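Local coordinates for protein terminase, large subunit (Enterobacteria phage P22, PDB 4DKW) that packages viral DNA into empty capsids as the ATP-driven motor subunit and cuts the genome with the magnesium-dependent nuclease domain present here, at residues Cys17-Ala31 with His42-Tyr55. Numbering follows the deposited sequence.
Sequences CQPFECPDHFYVIDA and HIQLWWDKDADVFY
D30 and Q44 form a non-hydrogen-bonded pair of the antiparallel hairpin made by strands 27-33 and 40-48, whose short segments 27-31 and 42-48 run at 159° to each other. Their side chains begin a chain of hydrogen bonds: D30 OD1 takes Q44 NE2 at 2.9 Å on its syn side and lies in the amide plane, while D30 OD2 meets H42 NE2 at 2.5 Å, a length too short to be trusted as a measure of strength. The Q44 amide is gripped at both ends, since its OE1 accepts W46 NE1 at 2.8 Å and its NE2 also reaches W77 O; H42 ND1 bonds to Q32.

W46 can be followed outward. Its CB lies near F26 CD2; with CG anti to the carbonyl carbon, the indole is carried toward residues 20-22. CD1 then passes V28 CG2, and NE1 points at Q44. Over the six-membered ring sits C22, its CB 3.5 Å from the centroid and 7° off the normal, with SG above the same ring. At the far rim CH2 comes within 3.3 Å of F20 O, and CZ3 meets F20 CE1 in an offset edge-to-face pair, the indole edge toward the phenyl face. F20 in turn presents its edge to the Y55 face, planes at 84°. The F26 ring lies nearly parallel to Y55 but slid aside, barely overlapping it, while D48 CB covers one F26 face.

On the other face of the sheet, Y27 carries K49: CE stands over the ring centre and NZ is 3.7 Å from the centroid, a cation-pi contact.

In this RNase H-like nuclease, whose magnesium ligands include D33, bonds at both ends fix the Q44 amide's orientation and tie the W46 indole to D30.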
loop_
_atom_site.group_PDB
_atom_site.type_symbol
_atom_site.label_atom_id
_atom_site.label_comp_id
_atom_site.label_asym_id
_atom_site.label_seq_id
_atom_site.Cartn_x
_atom_site.Cartn_y
_atom_site.Cartn_z
ATOM N N CYS A 17 -14.847 6.646 1.442
ATOM C CA CYS A 17 -15.298 7.858 0.747
ATOM C C CYS A 17 -15.700 7.559 -0.689
ATOM O O CYS A 17 -15.289 6.542 -1.238
ATOM C CB CYS A 17 -14.222 8.960 0.785
ATOM S SG CYS A 17 -12.784 8.706 -0.286
ATOM N N GLN A 18 -16.500 8.447 -1.286
ATOM C CA GLN A 18 -16.822 8.383 -2.719
ATOM C C GLN A 18 -15.609 8.731 -3.568
ATOM O O GLN A 18 -14.895 9.680 -3.254
ATOM C CB GLN A 18 -17.950 9.356 -3.070
ATOM C CG GLN A 18 -19.261 9.053 -2.398
ATOM C CD GLN A 18 -19.925 7.809 -2.951
ATOM O OE1 GLN A 18 -19.685 7.414 -4.090
ATOM N NE2 GLN A 18 -20.772 7.192 -2.149
ATOM N N PRO A 19 -15.374 7.965 -4.650
ATOM C CA PRO A 19 -14.296 8.276 -5.593
ATOM C C PRO A 19 -14.457 9.661 -6.229
ATOM O O PRO A 19 -15.571 10.148 -6.405
ATOM C CB PRO A 19 -14.453 7.198 -6.667
ATOM C CG PRO A 19 -15.122 6.087 -5.980
ATOM C CD PRO A 19 -16.066 6.714 -5.000
ATOM N N PHE A 20 -13.335 10.278 -6.572
ATOM C CA PHE A 20 -13.314 11.563 -7.240
ATOM C C PHE A 20 -12.072 11.567 -8.105
ATOM O O PHE A 20 -11.222 10.674 -7.981
ATOM C CB PHE A 20 -13.273 12.716 -6.218
ATOM C CG PHE A 20 -12.130 12.622 -5.217
ATOM C CD1 PHE A 20 -10.904 13.245 -5.466
ATOM C CD2 PHE A 20 -12.293 11.930 -4.021
ATOM C CE1 PHE A 20 -9.865 13.162 -4.566
ATOM C CE2 PHE A 20 -11.250 11.842 -3.102
ATOM C CZ PHE A 20 -10.031 12.458 -3.379
ATOM N N GLU A 21 -11.962 12.550 -8.991
ATOM C CA GLU A 21 -10.757 12.688 -9.803
ATOM C C GLU A 21 -9.653 13.417 -9.047
ATOM O O GLU A 21 -9.907 14.391 -8.330
ATOM C CB GLU A 21 -11.064 13.416 -11.108
ATOM C CG GLU A 21 -11.776 12.569 -12.135
ATOM C CD GLU A 21 -11.903 13.293 -13.456
ATOM O OE1 GLU A 21 -11.177 14.296 -13.653
ATOM O OE2 GLU A 21 -12.729 12.865 -14.291
ATOM N N CYS A 22 -8.423 12.946 -9.215
ATOM C CA CYS A 22 -7.283 13.531 -8.512
ATOM C C CYS A 22 -7.016 14.983 -8.923
ATOM O O CYS A 22 -6.720 15.258 -10.091
ATOM C CB CYS A 22 -6.022 12.700 -8.758
ATOM S SG CYS A 22 -4.664 13.184 -7.703
ATOM N N PRO A 23 -7.116 15.918 -7.962
ATOM C CA PRO A 23 -6.741 17.309 -8.246
ATOM C C PRO A 23 -5.254 17.408 -8.619
ATOM O O PRO A 23 -4.440 16.595 -8.174
ATOM C CB PRO A 23 -7.015 18.022 -6.916
ATOM C CG PRO A 23 -8.016 17.158 -6.215
ATOM C CD PRO A 23 -7.644 15.754 -6.597
ATOM N N ASP A 24 -4.926 18.399 -9.439
ATOM C CA ASP A 24 -3.569 18.631 -9.918
ATOM C C ASP A 24 -2.513 18.724 -8.818
ATOM O O ASP A 24 -1.363 18.344 -9.018
ATOM C CB ASP A 24 -3.534 19.930 -10.728
ATOM C CG ASP A 24 -3.752 19.701 -12.206
ATOM O OD1 ASP A 24 -4.005 18.541 -12.593
ATOM O OD2 ASP A 24 -3.665 20.684 -12.978
ATOM N N HIS A 25 -2.898 19.252 -7.669
ATOM C CA HIS A 25 -1.957 19.551 -6.604
ATOM C C HIS A 25 -1.824 18.418 -5.589
ATOM O O HIS A 25 -1.065 18.543 -4.635
ATOM C CB HIS A 25 -2.390 20.829 -5.868
ATOM C CG HIS A 25 -3.823 20.803 -5.432
ATOM N ND1 HIS A 25 -4.309 21.461 -4.333
ATOM C CD2 HIS A 25 -4.874 20.190 -5.945
ATOM C CE1 HIS A 25 -5.592 21.240 -4.202
ATOM N NE2 HIS A 25 -5.975 20.463 -5.161
ATOM N N PHE A 26 -2.558 17.326 -5.776
ATOM C CA PHE A 26 -2.399 16.164 -4.894
ATOM C C PHE A 26 -1.160 15.427 -5.325
ATOM O O PHE A 26 -0.781 15.501 -6.482
ATOM C CB PHE A 26 -3.586 15.194 -4.961
ATOM C CG PHE A 26 -4.788 15.617 -4.151
ATOM C CD1 PHE A 26 -4.953 16.935 -3.748
ATOM C CD2 PHE A 26 -5.757 14.689 -3.803
ATOM C CE1 PHE A 26 -6.057 17.311 -3.023
ATOM C CE2 PHE A 26 -6.862 15.064 -3.077
ATOM C CZ PHE A 26 -7.012 16.371 -2.682
ATOM N N TYR A 27 -0.535 14.721 -4.390
ATOM C CA TYR A 27 0.601 13.869 -4.707
ATOM C C TYR A 27 0.174 12.409 -4.852
ATOM O O TYR A 27 -0.801 11.972 -4.237
ATOM C CB TYR A 27 1.685 14.018 -3.645
ATOM C CG TYR A 27 2.381 15.348 -3.730
ATOM C CD1 TYR A 27 3.697 15.434 -4.161
ATOM C CD2 TYR A 27 1.713 16.525 -3.410
ATOM C CE1 TYR A 27 4.337 16.645 -4.249
ATOM C CE2 TYR A 27 2.344 17.745 -3.496
ATOM C CZ TYR A 27 3.655 17.804 -3.913
ATOM O OH TYR A 27 4.303 19.016 -3.999
ATOM N N VAL A 28 0.901 11.667 -5.681
ATOM C CA VAL A 28 0.518 10.306 -6.047
ATOM C C VAL A 28 1.693 9.348 -5.883
ATOM O O VAL A 28 2.804 9.643 -6.314
ATOM C CB VAL A 28 0.022 10.231 -7.520
ATOM C CG1 VAL A 28 -0.422 8.815 -7.863
ATOM C CG2 VAL A 28 -1.115 11.226 -7.773
ATOM N N ILE A 29 1.445 8.207 -5.248
ATOM C CA ILE A 29 2.456 7.161 -5.118
ATOM C C ILE A 29 1.791 5.788 -5.169
ATOM O O ILE A 29 0.662 5.612 -4.717
ATOM C CB ILE A 29 3.326 7.323 -3.831
ATOM C CG1 ILE A 29 4.545 6.402 -3.880
ATOM C CG2 ILE A 29 2.511 7.091 -2.553
ATOM C CD1 ILE A 29 5.459 6.546 -2.713
ATOM N N ASP A 30 2.488 4.835 -5.775
ATOM C CA ASP A 30 2.017 3.461 -5.853
ATOM C C ASP A 30 2.835 2.607 -4.906
ATOM O O ASP A 30 3.918 3.012 -4.462
ATOM C CB ASP A 30 2.172 2.913 -7.280
ATOM C CG ASP A 30 0.970 3.202 -8.154
ATOM O OD1 ASP A 30 0.294 4.223 -7.920
ATOM O OD2 ASP A 30 0.702 2.402 -9.075
ATOM N N ALA A 31 2.323 1.422 -4.603
ATOM C CA ALA A 31 3.090 0.483 -3.810
ATOM C C ALA A 31 2.764 -0.951 -4.196
ATOM O O ALA A 31 1.675 -1.240 -4.708
ATOM C CB ALA A 31 2.868 0.721 -2.332
ATOM N N HIS A 42 -1.076 -4.347 -5.731
ATOM C CA HIS A 42 -0.563 -3.063 -6.189
ATOM C C HIS A 42 -1.596 -1.991 -5.854
ATOM O O HIS A 42 -2.765 -2.126 -6.222
ATOM C CB HIS A 42 -0.294 -3.085 -7.696
ATOM C CG HIS A 42 0.524 -1.924 -8.174
ATOM N ND1 HIS A 42 1.901 -1.951 -8.201
ATOM C CD2 HIS A 42 0.161 -0.696 -8.607
ATOM C CE1 HIS A 42 2.350 -0.789 -8.645
ATOM N NE2 HIS A 42 1.318 -0.015 -8.906
ATOM N N ILE A 43 -1.177 -0.940 -5.149
ATOM C CA ILE A 43 -2.106 0.099 -4.701
ATOM C C ILE A 43 -1.671 1.467 -5.177
ATOM O O ILE A 43 -0.529 1.659 -5.580
ATOM C CB ILE A 43 -2.262 0.130 -3.153
ATOM C CG1 ILE A 43 -0.938 0.501 -2.464
ATOM C CG2 ILE A 43 -2.777 -1.223 -2.642
ATOM C CD1 ILE A 43 -0.687 2.027 -2.201
ATOM N N GLN A 44 -2.591 2.419 -5.121
ATOM C CA GLN A 44 -2.258 3.809 -5.386
ATOM C C GLN A 44 -2.839 4.676 -4.281
ATOM O O GLN A 44 -4.019 4.578 -3.937
ATOM C CB GLN A 44 -2.761 4.282 -6.759
ATOM C CG GLN A 44 -2.392 5.735 -7.069
ATOM C CD GLN A 44 -2.664 6.110 -8.511
ATOM O OE1 GLN A 44 -3.640 6.794 -8.812
ATOM N NE2 GLN A 44 -1.803 5.654 -9.415
ATOM N N LEU A 45 -1.989 5.527 -3.734
ATOM C CA LEU A 45 -2.351 6.381 -2.639
ATOM C C LEU A 45 -2.248 7.822 -3.119
ATOM O O LEU A 45 -1.293 8.184 -3.809
ATOM C CB LEU A 45 -1.358 6.112 -1.510
ATOM C CG LEU A 45 -1.557 6.591 -0.085
ATOM C CD1 LEU A 45 -2.852 6.030 0.520
ATOM C CD2 LEU A 45 -0.341 6.149 0.708
ATOM N N TRP A 46 -3.243 8.642 -2.790
ATOM C CA TRP A 46 -3.163 10.067 -3.089
ATOM C C TRP A 46 -2.953 10.804 -1.785
ATOM O O TRP A 46 -3.522 10.426 -0.757
ATOM C CB TRP A 46 -4.439 10.573 -3.756
ATOM C CG TRP A 46 -4.750 9.921 -5.055
ATOM C CD1 TRP A 46 -3.943 9.089 -5.776
ATOM C CD2 TRP A 46 -5.970 10.043 -5.797
ATOM N NE1 TRP A 46 -4.580 8.689 -6.925
ATOM C CE2 TRP A 46 -5.824 9.262 -6.964
ATOM C CE3 TRP A 46 -7.165 10.747 -5.592
ATOM C CZ2 TRP A 46 -6.843 9.155 -7.915
ATOM C CZ3 TRP A 46 -8.172 10.641 -6.541
ATOM C CH2 TRP A 46 -8.004 9.851 -7.688
ATOM N N TRP A 47 -2.121 11.841 -1.832
ATOM C CA TRP A 47 -1.803 12.648 -0.658
ATOM C C TRP A 47 -2.082 14.134 -0.933
ATOM O O TRP A 47 -1.438 14.761 -1.771
ATOM C CB TRP A 47 -0.333 12.455 -0.260
ATOM C CG TRP A 47 0.044 13.085 1.043
ATOM C CD1 TRP A 47 -0.803 13.543 2.015
ATOM C CD2 TRP A 47 1.376 13.306 1.532
ATOM N NE1 TRP A 47 -0.084 14.053 3.071
ATOM C CE2 TRP A 47 1.247 13.918 2.805
ATOM C CE3 TRP A 47 2.644 13.053 1.023
ATOM C CZ2 TRP A 47 2.374 14.276 3.575
ATOM C CZ3 TRP A 47 3.751 13.412 1.784
ATOM C CH2 TRP A 47 3.608 14.017 3.046
ATOM N N ASP A 48 -3.068 14.670 -0.231
ATOM C CA ASP A 48 -3.316 16.093 -0.183
ATOM C C ASP A 48 -2.378 16.605 0.900
ATOM O O ASP A 48 -2.656 16.425 2.079
ATOM C CB ASP A 48 -4.790 16.329 0.218
ATOM C CG ASP A 48 -5.173 17.805 0.254
ATOM O OD1 ASP A 48 -4.266 18.666 0.265
ATOM O OD2 ASP A 48 -6.382 18.107 0.277
ATOM N N LYS A 49 -1.265 17.228 0.519
ATOM C CA LYS A 49 -0.314 17.739 1.514
ATOM C C LYS A 49 -0.783 18.977 2.250
ATOM O O LYS A 49 -0.325 19.242 3.357
ATOM C CB LYS A 49 1.041 18.038 0.886
ATOM C CG LYS A 49 1.774 16.818 0.366
ATOM C CD LYS A 49 3.236 17.145 0.116
ATOM C CE LYS A 49 3.915 16.009 -0.597
ATOM N NZ LYS A 49 5.310 16.330 -0.961
ATOM N N ASP A 50 -1.684 19.740 1.630
ATOM C CA ASP A 50 -2.247 20.944 2.246
ATOM C C ASP A 50 -3.147 20.610 3.443
ATOM O O ASP A 50 -2.950 21.144 4.538
ATOM C CB ASP A 50 -3.012 21.786 1.212
ATOM C CG ASP A 50 -2.131 22.234 0.061
ATOM O OD1 ASP A 50 -1.116 22.921 0.317
ATOM O OD2 ASP A 50 -2.435 21.887 -1.100
ATOM N N ALA A 51 -4.128 19.734 3.229
ATOM C CA ALA A 51 -4.991 19.270 4.314
ATOM C C ALA A 51 -4.317 18.133 5.094
ATOM O O ALA A 51 -4.734 17.806 6.207
ATOM C CB ALA A 51 -6.329 18.817 3.759
ATOM N N ASP A 52 -3.281 17.537 4.493
ATOM C CA ASP A 52 -2.567 16.386 5.061
ATOM C C ASP A 52 -3.536 15.212 5.225
ATOM O O ASP A 52 -3.696 14.661 6.312
ATOM C CB ASP A 52 -1.878 16.760 6.379
ATOM C CG ASP A 52 -0.669 15.892 6.674
ATOM O OD1 ASP A 52 -0.434 14.903 5.939
ATOM O OD2 ASP A 52 0.042 16.199 7.653
ATOM N N VAL A 53 -4.191 14.856 4.119
ATOM C CA VAL A 53 -5.162 13.766 4.071
ATOM C C VAL A 53 -4.723 12.763 3.011
ATOM O O VAL A 53 -4.268 13.157 1.938
ATOM C CB VAL A 53 -6.594 14.284 3.748
ATOM C CG1 VAL A 53 -7.588 13.122 3.596
ATOM C CG2 VAL A 53 -7.078 15.228 4.840
ATOM N N PHE A 54 -4.863 11.472 3.317
ATOM C CA PHE A 54 -4.494 10.394 2.405
ATOM C C PHE A 54 -5.725 9.691 1.857
ATOM O O PHE A 54 -6.685 9.461 2.593
ATOM C CB PHE A 54 -3.605 9.377 3.119
ATOM C CG PHE A 54 -2.310 9.957 3.607
ATOM C CD1 PHE A 54 -1.151 9.804 2.870
ATOM C CD2 PHE A 54 -2.257 10.661 4.798
ATOM C CE1 PHE A 54 0.041 10.348 3.317
ATOM C CE2 PHE A 54 -1.075 11.199 5.247
ATOM C CZ PHE A 54 0.079 11.040 4.503
ATOM N N TYR A 55 -5.689 9.357 0.567
ATOM C CA TYR A 55 -6.779 8.624 -0.079
ATOM C C TYR A 55 -6.211 7.381 -0.746
ATOM O O TYR A 55 -5.357 7.479 -1.629
ATOM C CB TYR A 55 -7.473 9.483 -1.145
ATOM C CG TYR A 55 -8.039 10.785 -0.617
ATOM C CD1 TYR A 55 -9.358 10.851 -0.171
ATOM C CD2 TYR A 55 -7.260 11.945 -0.558
ATOM C CE1 TYR A 55 -9.896 12.034 0.313
ATOM C CE2 TYR A 55 -7.791 13.134 -0.064
ATOM C CZ TYR A 55 -9.114 13.163 0.368
ATOM O OH TYR A 55 -9.674 14.325 0.850
HETATM O O HOH W 1 -1.097 19.011 -1.791
#